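CCR4-not transcription complex subunit 1 (Chaetomium thermophilum var. thermophilum DSM 1495, PDB 6H3Z) probably serves as a molecular adaptor of the CCR4-NOT complex in mRNA deadenylation and transcriptional repression, this chain being a C-terminal MIF4G domain of the longer NOT1 protein. Local coordinates at residues I157-A162 and F196-E201; K163-R168 and W204-E209; A41-A46 and H58-I63; E30-Y35 and D65-L70. All coordinates share one frame; numbering follows the deposited sequence.

Interaction 1 of 4, residues I157-A162 and F196-E201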
# COMPACT_ATOMS: atom_id res chain seq x y z
N ILE A 157 -8.50 6.62 5.71
CA ILE A 157 -7.25 7.39 5.68
C ILE A 157 -7.50 8.81 6.22
O ILE A 157 -6.73 9.27 7.07
CB ILE A 157 -6.60 7.37 4.25
CG1 ILE A 157 -5.97 6.00 3.95
CG2 ILE A 157 -5.57 8.48 4.05
CD1 ILE A 157 -5.69 5.72 2.50
N ASP A 158 -8.62 9.47 5.77
CA ASP A 158 -9.00 10.82 6.19
C ASP A 158 -9.21 10.88 7.68
O ASP A 158 -8.64 11.75 8.33
CB ASP A 158 -10.27 11.31 5.47
CG ASP A 158 -10.71 12.72 5.84
OD1 ASP A 158 -9.85 13.56 6.13
OD2 ASP A 158 -11.92 13.02 5.73
N MET A 159 -10.00 9.94 8.22
CA MET A 159 -10.30 9.84 9.64
C MET A 159 -9.05 9.66 10.51
O MET A 159 -8.98 10.21 11.61
CB MET A 159 -11.31 8.71 9.88
CG MET A 159 -12.72 9.05 9.45
SD MET A 159 -13.37 10.61 10.14
CE MET A 159 -13.54 10.18 11.90
N ALA A 160 -8.08 8.89 10.00
CA ALA A 160 -6.80 8.57 10.64
C ALA A 160 -5.94 9.81 10.82
O ALA A 160 -5.43 10.02 11.93
CB ALA A 160 -6.06 7.52 9.82
N MET A 161 -5.77 10.62 9.75
CA MET A 161 -4.98 11.86 9.77
C MET A 161 -5.69 12.86 10.65
O MET A 161 -5.04 13.52 11.43
CB MET A 161 -4.83 12.45 8.37
CG MET A 161 -4.19 11.55 7.38
SD MET A 161 -4.50 12.12 5.67
CE MET A 161 -3.05 12.94 5.38
N ALA A 162 -7.04 12.94 10.52
CA ALA A 162 -7.88 13.82 11.31
C ALA A 162 -7.58 13.61 12.81
O ALA A 162 -7.34 14.60 13.50
CB ALA A 162 -9.35 13.54 11.02
N PHE A 196 -11.07 14.41 1.88
CA PHE A 196 -10.28 14.77 3.05
C PHE A 196 -10.87 15.90 3.92
O PHE A 196 -10.10 16.59 4.59
CB PHE A 196 -8.83 15.09 2.62
CG PHE A 196 -8.18 14.04 1.75
CD1 PHE A 196 -7.83 12.79 2.27
CD2 PHE A 196 -7.91 14.29 0.40
CE1 PHE A 196 -7.24 11.82 1.46
CE2 PHE A 196 -7.30 13.32 -0.40
CZ PHE A 196 -6.98 12.09 0.13
N VAL A 197 -12.22 16.03 3.99
CA VAL A 197 -12.89 17.08 4.80
C VAL A 197 -12.37 17.10 6.20
O VAL A 197 -12.06 18.17 6.71
CB VAL A 197 -14.43 16.99 4.94
CG1 VAL A 197 -15.07 18.37 4.94
CG2 VAL A 197 -15.09 16.05 3.97
N ARG A 198 -12.43 15.94 6.86
CA ARG A 198 -12.12 15.81 8.27
C ARG A 198 -10.69 16.21 8.61
O ARG A 198 -10.49 16.87 9.63
CB ARG A 198 -12.47 14.41 8.78
CG ARG A 198 -13.96 14.04 8.60
CD ARG A 198 -14.92 14.97 9.32
NE ARG A 198 -14.82 14.83 10.77
CZ ARG A 198 -15.57 14.02 11.49
NH1 ARG A 198 -16.50 13.27 10.91
NH2 ARG A 198 -15.39 13.93 12.80
N SER A 199 -9.71 15.83 7.74
CA SER A 199 -8.30 16.18 7.91
C SER A 199 -8.14 17.68 7.74
O SER A 199 -7.52 18.33 8.58
CB SER A 199 -7.47 15.46 6.88
OG SER A 199 -7.52 14.07 7.13
N LEU A 200 -8.74 18.24 6.67
CA LEU A 200 -8.74 19.66 6.38
C LEU A 200 -9.23 20.47 7.59
O LEU A 200 -8.57 21.43 7.97
CB LEU A 200 -9.62 19.94 5.16
CG LEU A 200 -9.97 21.41 4.91
CD1 LEU A 200 -8.81 22.14 4.27
CD2 LEU A 200 -11.23 21.53 4.09
N GLU A 201 -10.34 20.05 8.21
CA GLU A 201 -10.92 20.71 9.39
C GLU A 201 -9.99 20.66 10.58
O GLU A 201 -9.69 21.71 11.16
CB GLU A 201 -12.29 20.14 9.74
CG GLU A 201 -13.33 20.42 8.67
CD GLU A 201 -14.75 20.20 9.11
OE1 GLU A 201 -14.98 19.38 10.03
OE2 GLU A 201 -15.64 20.89 8.56
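D158 carries its carboxylate into the start of helix 197-209, where it meets R198 and S199. Its CG stands anti to the backbone N (chi1 -179°), which sends the acid across to the other segment. CB comes obliquely to the F196 ring, and CG approaches F196 CA at 3.5 Å. At the tip the oxygens divide the work. OD1 accepts twice: from S199 OG at 2.6 Å on its anti lone pair, and from S199 N at 2.8 Å on the syn side, somewhat out of the carboxylate plane. OD2 takes R198 N at 3.2 Å through its syn lone pair. Because F196 holds the N-cap position, the two amides belong to the first turn of a helix, whose positive end would favour a buried carboxylate. The setting is an all-helical MIF4G domain: the segments run nearly parallel, their axes 16° apart and 7.6 Å at closest approach, while helix 172-183 supplies F175, L176 and L179 to the M161 side chain. Beside the acid, M159, bent at chi2 and chi3, brings SD over one face of the R198 guanidinium, toward the rim, and within 3.8 Å of R198 CG. A162 CB packs against R198 CB at 3.9 Å.

Interaction 2 of 4, residues K163-R168 and W204-E209; sequences KALEQR and WAWIVE
R168 lies over the indole of W206, aliphatic part and guanidinium both contributing. The chain bends at chi2 (-65°) and then runs extended, which carries CD over the five-membered ring, 3.3 Å from its centroid and almost on the ring normal: a CH-pi contact. Farther out the guanidinium stacks flat on W206 with planes 12° apart, and CZ sits 4.4 Å from the same centroid, an off-centre cation-pi contact. W206, its CG anti to the backbone N, points at the other segment, and the two side chains slide past each other in opposite directions. Two acceptors fix the rotation of the guanidinium. NH1 donates to L165 O at 3.0 Å, nearly in the guanidinium plane, and NE reaches E209 OE1 at 3.1 Å (N-H...O 147°), a salt bridge met on the syn side but tilted from the carboxylate plane. E209 gets there by an extended chain, with its carboxylate turned steeply against the guanidinium. R168 is the first residue past helix 154-166 to leave helical geometry, with positive phi in a Schellman motif. At the indole edge, in the ring plane, L165 CD2 lies 3.9 Å from W206 CE3. L165 and W206 both rest on S172 and I173 of helix 172-183, while I207 packs on A216 and F219 of helix 214-225.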
# COMPACT_ATOMS: atom_id res chain seq x y z
N LYS A 163 -7.50 12.33 13.28
CA LYS A 163 -7.17 11.98 14.67
C LYS A 163 -5.76 12.45 15.04
O LYS A 163 -5.60 13.07 16.09
CB LYS A 163 -7.35 10.48 14.95
CG LYS A 163 -7.32 10.15 16.46
CD LYS A 163 -7.47 8.67 16.75
CE LYS A 163 -7.75 8.38 18.22
NZ LYS A 163 -7.79 6.92 18.51
N ALA A 164 -4.75 12.18 14.17
CA ALA A 164 -3.36 12.59 14.40
C ALA A 164 -3.23 14.11 14.53
O ALA A 164 -2.55 14.57 15.45
CB ALA A 164 -2.47 12.08 13.29
N LEU A 165 -3.93 14.88 13.66
CA LEU A 165 -3.95 16.35 13.67
C LEU A 165 -4.60 16.90 14.96
O LEU A 165 -4.10 17.88 15.52
CB LEU A 165 -4.66 16.90 12.42
CG LEU A 165 -3.99 16.68 11.08
CD1 LEU A 165 -5.00 16.68 9.97
CD2 LEU A 165 -2.93 17.72 10.80
N GLU A 166 -5.70 16.25 15.43
CA GLU A 166 -6.42 16.56 16.67
C GLU A 166 -5.46 16.31 17.86
O GLU A 166 -5.35 17.15 18.76
CB GLU A 166 -7.66 15.64 16.82
CG GLU A 166 -8.89 16.06 16.03
CD GLU A 166 -10.04 15.06 16.00
OE1 GLU A 166 -9.94 14.00 16.68
OE2 GLU A 166 -11.03 15.32 15.28
N GLN A 167 -4.74 15.18 17.81
CA GLN A 167 -3.75 14.74 18.79
C GLN A 167 -2.48 15.61 18.73
O GLN A 167 -1.57 15.42 19.54
CB GLN A 167 -3.38 13.27 18.55
CG GLN A 167 -4.43 12.27 19.02
CD GLN A 167 -4.19 10.87 18.50
OE1 GLN A 167 -3.48 10.63 17.50
NE2 GLN A 167 -4.80 9.90 19.15
N ARG A 168 -2.41 16.54 17.75
CA ARG A 168 -1.28 17.46 17.50
C ARG A 168 0.03 16.69 17.29
O ARG A 168 1.10 17.16 17.67
CB ARG A 168 -1.17 18.57 18.59
CG ARG A 168 -2.46 19.35 18.90
CD ARG A 168 -2.93 20.18 17.72
NE ARG A 168 -3.97 21.14 18.07
CZ ARG A 168 -5.18 21.17 17.52
NH1 ARG A 168 -5.52 20.29 16.58
NH2 ARG A 168 -6.06 22.09 17.89
N TRP A 204 -7.07 22.83 9.90
CA TRP A 204 -7.44 24.24 9.97
C TRP A 204 -7.55 24.71 11.42
O TRP A 204 -7.08 25.79 11.75
CB TRP A 204 -8.74 24.51 9.21
CG TRP A 204 -8.87 25.97 8.87
CD1 TRP A 204 -9.56 26.92 9.57
CD2 TRP A 204 -8.14 26.67 7.85
NE1 TRP A 204 -9.37 28.16 9.00
CE2 TRP A 204 -8.49 28.03 7.95
CE3 TRP A 204 -7.27 26.26 6.82
CZ2 TRP A 204 -7.97 29.00 7.08
CZ3 TRP A 204 -6.77 27.22 5.95
CH2 TRP A 204 -7.13 28.57 6.07
N ALA A 205 -8.17 23.88 12.27
CA ALA A 205 -8.36 24.12 13.69
C ALA A 205 -7.01 24.37 14.38
O ALA A 205 -6.90 25.30 15.19
CB ALA A 205 -9.06 22.94 14.33
N TRP A 206 -5.98 23.56 14.04
CA TRP A 206 -4.62 23.65 14.57
C TRP A 206 -3.97 24.97 14.13
O TRP A 206 -3.27 25.59 14.93
CB TRP A 206 -3.81 22.45 14.07
CG TRP A 206 -2.51 22.16 14.79
CD1 TRP A 206 -1.89 22.93 15.73
CD2 TRP A 206 -1.67 21.01 14.60
NE1 TRP A 206 -0.72 22.34 16.14
CE2 TRP A 206 -0.56 21.15 15.46
CE3 TRP A 206 -1.76 19.86 13.80
CZ2 TRP A 206 0.46 20.19 15.55
CZ3 TRP A 206 -0.73 18.93 13.85
CH2 TRP A 206 0.36 19.10 14.72
N ILE A 207 -4.23 25.41 12.89
CA ILE A 207 -3.73 26.67 12.33
C ILE A 207 -4.42 27.87 13.02
O ILE A 207 -3.78 28.89 13.25
CB ILE A 207 -3.87 26.66 10.78
CG1 ILE A 207 -2.92 25.61 10.18
CG2 ILE A 207 -3.62 28.03 10.16
CD1 ILE A 207 -3.27 25.18 8.80
N VAL A 208 -5.72 27.72 13.36
CA VAL A 208 -6.53 28.74 14.07
C VAL A 208 -5.95 28.99 15.47
O VAL A 208 -5.71 30.14 15.85
CB VAL A 208 -8.03 28.32 14.07
CG1 VAL A 208 -8.80 28.92 15.25
CG2 VAL A 208 -8.69 28.68 12.75
N GLU A 209 -5.68 27.88 16.22
CA GLU A 209 -5.11 27.82 17.57
C GLU A 209 -3.68 28.42 17.58
O GLU A 209 -3.47 29.47 18.20
CB GLU A 209 -5.11 26.34 18.04
CG GLU A 209 -4.70 26.09 19.48
CD GLU A 209 -4.61 24.62 19.84
OE1 GLU A 209 -3.70 23.94 19.32
OE2 GLU A 209 -5.45 24.16 20.65

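Interaction 3 of 4, residues A41-A46 and H58-I63. With NA (sodium ion), chain C.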
# COMPACT_ATOMS: atom_id res chain seq x y z
N ALA A 41 14.58 -9.60 0.98
CA ALA A 41 16.03 -9.53 0.94
C ALA A 41 16.54 -8.89 -0.36
O ALA A 41 17.27 -7.89 -0.31
CB ALA A 41 16.59 -10.93 1.11
N ALA A 42 16.12 -9.47 -1.51
CA ALA A 42 16.51 -9.07 -2.86
C ALA A 42 16.17 -7.64 -3.23
O ALA A 42 16.97 -6.98 -3.88
CB ALA A 42 15.91 -10.02 -3.88
N ALA A 43 14.97 -7.17 -2.84
CA ALA A 43 14.50 -5.82 -3.12
C ALA A 43 15.25 -4.82 -2.27
O ALA A 43 15.51 -3.71 -2.72
CB ALA A 43 13.00 -5.71 -2.85
N THR A 44 15.60 -5.22 -1.04
CA THR A 44 16.31 -4.36 -0.09
C THR A 44 17.73 -4.13 -0.56
O THR A 44 18.11 -2.96 -0.69
CB THR A 44 16.17 -4.90 1.34
OG1 THR A 44 14.80 -4.78 1.71
CG2 THR A 44 17.00 -4.12 2.32
N SER A 45 18.47 -5.22 -0.84
CA SER A 45 19.85 -5.17 -1.31
C SER A 45 20.02 -4.45 -2.66
O SER A 45 20.85 -3.54 -2.75
CB SER A 45 20.50 -6.56 -1.35
OG SER A 45 19.59 -7.60 -1.67
N ALA A 46 19.19 -4.81 -3.67
CA ALA A 46 19.20 -4.24 -5.01
C ALA A 46 19.28 -2.72 -5.02
O ALA A 46 18.61 -2.05 -4.23
CB ALA A 46 17.99 -4.70 -5.80
N HIS A 58 17.32 -10.22 -13.44
CA HIS A 58 17.45 -9.61 -12.12
C HIS A 58 16.86 -10.56 -11.09
O HIS A 58 15.80 -11.13 -11.35
CB HIS A 58 16.74 -8.25 -12.07
CG HIS A 58 17.12 -7.40 -10.90
ND1 HIS A 58 16.62 -7.65 -9.63
CD2 HIS A 58 17.91 -6.30 -10.84
CE1 HIS A 58 17.14 -6.72 -8.84
NE2 HIS A 58 17.92 -5.88 -9.53
N ALA A 59 17.54 -10.72 -9.94
CA ALA A 59 17.13 -11.60 -8.83
C ALA A 59 15.72 -11.35 -8.33
O ALA A 59 15.01 -12.32 -8.04
CB ALA A 59 18.11 -11.49 -7.68
N VAL A 60 15.30 -10.06 -8.23
CA VAL A 60 13.96 -9.63 -7.79
C VAL A 60 12.91 -10.19 -8.76
O VAL A 60 11.92 -10.77 -8.30
CB VAL A 60 13.86 -8.09 -7.62
CG1 VAL A 60 12.41 -7.64 -7.41
CG2 VAL A 60 14.73 -7.59 -6.48
N LEU A 61 13.17 -10.07 -10.07
CA LEU A 61 12.28 -10.59 -11.11
C LEU A 61 12.23 -12.11 -11.11
O LEU A 61 11.16 -12.66 -11.37
CB LEU A 61 12.66 -10.10 -12.51
CG LEU A 61 12.37 -8.65 -12.85
CD1 LEU A 61 10.93 -8.21 -12.56
CD2 LEU A 61 13.42 -7.74 -12.47
N ASP A 62 13.35 -12.78 -10.80
CA ASP A 62 13.43 -14.23 -10.78
C ASP A 62 12.66 -14.84 -9.61
O ASP A 62 12.13 -15.93 -9.76
CB ASP A 62 14.89 -14.73 -10.87
CG ASP A 62 15.64 -14.36 -12.16
OD1 ASP A 62 14.97 -14.18 -13.23
OD2 ASP A 62 16.89 -14.26 -12.12
N ILE A 63 12.55 -14.11 -8.47
CA ILE A 63 11.78 -14.56 -7.29
C ILE A 63 10.30 -14.37 -7.61
O ILE A 63 9.48 -15.27 -7.37
CB ILE A 63 12.21 -13.81 -6.00
CG1 ILE A 63 13.68 -14.07 -5.65
CG2 ILE A 63 11.30 -14.20 -4.81
CD1 ILE A 63 14.28 -13.01 -4.85
NA NA C . 16.51 -0.98 -3.29
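A42 faces V60 and I63 where helix 22-45 and helix 59-75 pair as an antiparallel helical hairpin, their local axes 161° apart and 9.2 Å at closest approach. A42 CB touches I63 CD1 at 3.5 Å and V60 CG2 at 3.7 Å. That V60 methyl, anti to its own carbonyl carbon, also lies against the carbonyl of A42, so one branch covers both side chain and backbone. A43 adds a looser touch on V60 CG2 and turns its carbonyl to the sodium ion, with A43 O 3.0 Å from the metal. A46, the first residue to leave helical geometry, supplies the second ligand, A46 O at 2.5 Å; the metal thus bridges the last turn and its exit. The A46 methyl meets the H58 ring at its edge, CB to CE1 3.7 Å. H58 occupies the N-cap position of helix 59-75, its CG anti to the backbone N (chi1 -165°), which turns the ring edge, with ND1, toward the first turn. Putting an alanine in place of H58 would remove the imidazole, and V60 N would probably lose its capping acceptor and the A46 methyl its contact with the ring edge. Helix 100-116 borders the contact through L101, L102 and S105. In the capping bond, V60 N donates to H58 ND1 at 3.1 Å, close to the ring plane.

Interaction 4 of 4, residues E30-Y35 and D65-L70; sequences ERINKY and DALIQL
In the antiparallel packing of helix 22-45 on helix 59-75, Y35 lays one ring face over the backbone joining A66 to L67. L67 N stands 4.0 Å above the ring plane, offset toward the rim, and A66 C lies on that same face. Around the ring, A66 CB meets the phenol end, 3.5 Å from Y35 CZ, while L67 CD1 packs on Y35 CD2 at 3.7 Å. With CG anti to the carbonyl carbon (chi1 -76°), the Y35 ring lies alongside L67, the two side chains sliding past each other in opposite directions. The edge of the ring is taken by L70, whose CD2 lies near the ring plane and 3.8 Å from Y35 CE2. Axes 10.0 Å apart at 156° are consistent with close helix pairing in an all-helical MIF4G domain, and L67 continues the packing onto V109 of helix 100-116. L70 forks between its neighbours: CD2 also meets I32 CG1 at 3.8 Å, and CD1 lies over a face of the R31 guanidinium, 3.5 Å from NH1. A weak bond from R31 NE to Y35 OH (3.4 Å) ties the arginine to the phenol within its own helix. With a serine at Y35 the ring is gone, which would probably open a gap over A66 and L67 and leave R31 NE without that acceptor. I32 also touches Y84 and A85 of helix 80-93.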
# COMPACT_ATOMS: atom_id res chain seq x y z
N GLU A 30 5.11 -22.95 2.92
CA GLU A 30 6.48 -22.65 3.33
C GLU A 30 7.32 -22.08 2.16
O GLU A 30 8.14 -21.19 2.40
CB GLU A 30 7.13 -23.90 3.92
CG GLU A 30 6.68 -24.21 5.35
CD GLU A 30 6.97 -25.61 5.89
OE1 GLU A 30 7.58 -26.44 5.16
OE2 GLU A 30 6.58 -25.88 7.05
N ARG A 31 7.09 -22.56 0.91
CA ARG A 31 7.79 -22.02 -0.26
C ARG A 31 7.26 -20.61 -0.60
O ARG A 31 8.06 -19.74 -0.95
CB ARG A 31 7.74 -22.98 -1.46
CG ARG A 31 8.92 -22.80 -2.41
CD ARG A 31 9.15 -24.05 -3.23
NE ARG A 31 8.64 -23.93 -4.60
CZ ARG A 31 8.27 -24.95 -5.36
NH1 ARG A 31 7.84 -24.75 -6.60
NH2 ARG A 31 8.32 -26.19 -4.89
N ILE A 32 5.91 -20.36 -0.44
CA ILE A 32 5.30 -19.04 -0.64
C ILE A 32 6.04 -18.08 0.30
O ILE A 32 6.56 -17.06 -0.15
CB ILE A 32 3.76 -19.02 -0.39
CG1 ILE A 32 2.98 -19.64 -1.58
CG2 ILE A 32 3.25 -17.59 -0.12
CD1 ILE A 32 1.49 -20.06 -1.30
N ASN A 33 6.15 -18.45 1.59
CA ASN A 33 6.86 -17.64 2.57
C ASN A 33 8.32 -17.46 2.25
O ASN A 33 8.79 -16.33 2.35
CB ASN A 33 6.67 -18.15 3.97
CG ASN A 33 5.24 -18.20 4.40
OD1 ASN A 33 4.73 -19.29 4.61
ND2 ASN A 33 4.56 -17.04 4.52
N LYS A 34 9.03 -18.54 1.81
CA LYS A 34 10.45 -18.39 1.44
C LYS A 34 10.62 -17.44 0.26
O LYS A 34 11.58 -16.67 0.26
CB LYS A 34 11.18 -19.72 1.22
CG LYS A 34 12.55 -19.69 1.91
CD LYS A 34 13.58 -20.53 1.20
CE LYS A 34 14.99 -20.08 1.51
NZ LYS A 34 16.00 -20.81 0.69
N TYR A 35 9.67 -17.41 -0.70
CA TYR A 35 9.72 -16.47 -1.80
C TYR A 35 9.56 -15.04 -1.30
O TYR A 35 10.29 -14.17 -1.76
CB TYR A 35 8.67 -16.81 -2.87
CG TYR A 35 9.04 -18.00 -3.72
CD1 TYR A 35 10.34 -18.16 -4.19
CD2 TYR A 35 8.08 -18.92 -4.13
CE1 TYR A 35 10.69 -19.24 -5.01
CE2 TYR A 35 8.41 -20.01 -4.93
CZ TYR A 35 9.72 -20.16 -5.37
OH TYR A 35 10.05 -21.23 -6.19
N ASP A 65 8.96 -14.26 -10.63
CA ASP A 65 8.67 -15.28 -11.65
C ASP A 65 8.29 -16.62 -11.02
O ASP A 65 7.27 -17.20 -11.39
CB ASP A 65 9.86 -15.49 -12.59
CG ASP A 65 10.14 -14.38 -13.59
OD1 ASP A 65 9.36 -13.40 -13.63
OD2 ASP A 65 11.18 -14.46 -14.30
N ALA A 66 9.09 -17.09 -10.06
CA ALA A 66 8.91 -18.38 -9.41
C ALA A 66 7.66 -18.45 -8.57
O ALA A 66 6.97 -19.47 -8.60
CB ALA A 66 10.12 -18.72 -8.58
N LEU A 67 7.35 -17.37 -7.82
CA LEU A 67 6.17 -17.27 -6.97
C LEU A 67 4.90 -17.28 -7.83
O LEU A 67 3.95 -17.98 -7.48
CB LEU A 67 6.24 -16.00 -6.12
CG LEU A 67 5.10 -15.74 -5.13
CD1 LEU A 67 4.93 -16.89 -4.12
CD2 LEU A 67 5.33 -14.45 -4.40
N ILE A 68 4.91 -16.55 -8.97
CA ILE A 68 3.78 -16.49 -9.90
C ILE A 68 3.55 -17.85 -10.55
O ILE A 68 2.42 -18.33 -10.57
CB ILE A 68 3.94 -15.32 -10.91
CG1 ILE A 68 3.92 -13.96 -10.18
CG2 ILE A 68 2.88 -15.34 -12.00
CD1 ILE A 68 2.81 -13.74 -9.03
N GLN A 69 4.64 -18.50 -10.98
CA GLN A 69 4.58 -19.84 -11.57
C GLN A 69 4.05 -20.89 -10.57
O GLN A 69 3.31 -21.79 -10.98
CB GLN A 69 5.91 -20.23 -12.20
CG GLN A 69 6.03 -19.72 -13.63
CD GLN A 69 7.45 -19.45 -14.04
OE1 GLN A 69 8.31 -20.33 -13.98
NE2 GLN A 69 7.70 -18.23 -14.49
N LEU A 70 4.36 -20.71 -9.27
CA LEU A 70 3.90 -21.55 -8.17
C LEU A 70 2.39 -21.39 -7.99
O LEU A 70 1.70 -22.39 -7.85
CB LEU A 70 4.66 -21.22 -6.85
CG LEU A 70 4.26 -22.01 -5.58
CD1 LEU A 70 4.66 -23.47 -5.69
CD2 LEU A 70 4.91 -21.42 -4.34

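How the interactions relate
The four contacts form two pairs on opposite sides of the chain's centre. Interactions 3 and 4 join helix 22-45 to helix 59-75, with 41-46/58-63 nested inside the loop closed by 30-35/65-70; their centres are 13 Å apart, and Y35 O touches I63 CG2. Interactions 1 and 2 follow later in sequence, both between helix 154-166 and helix 197-209, with centres 10 Å apart and S199 O against L165 CD1. The pairs lie 36 to 45 Å apart between centres and make no touch. One pair of helices is antiparallel; the other runs nearly parallel at interaction 1, consistent with two helix pairs packed separately toward opposite ends of an all-helical domain.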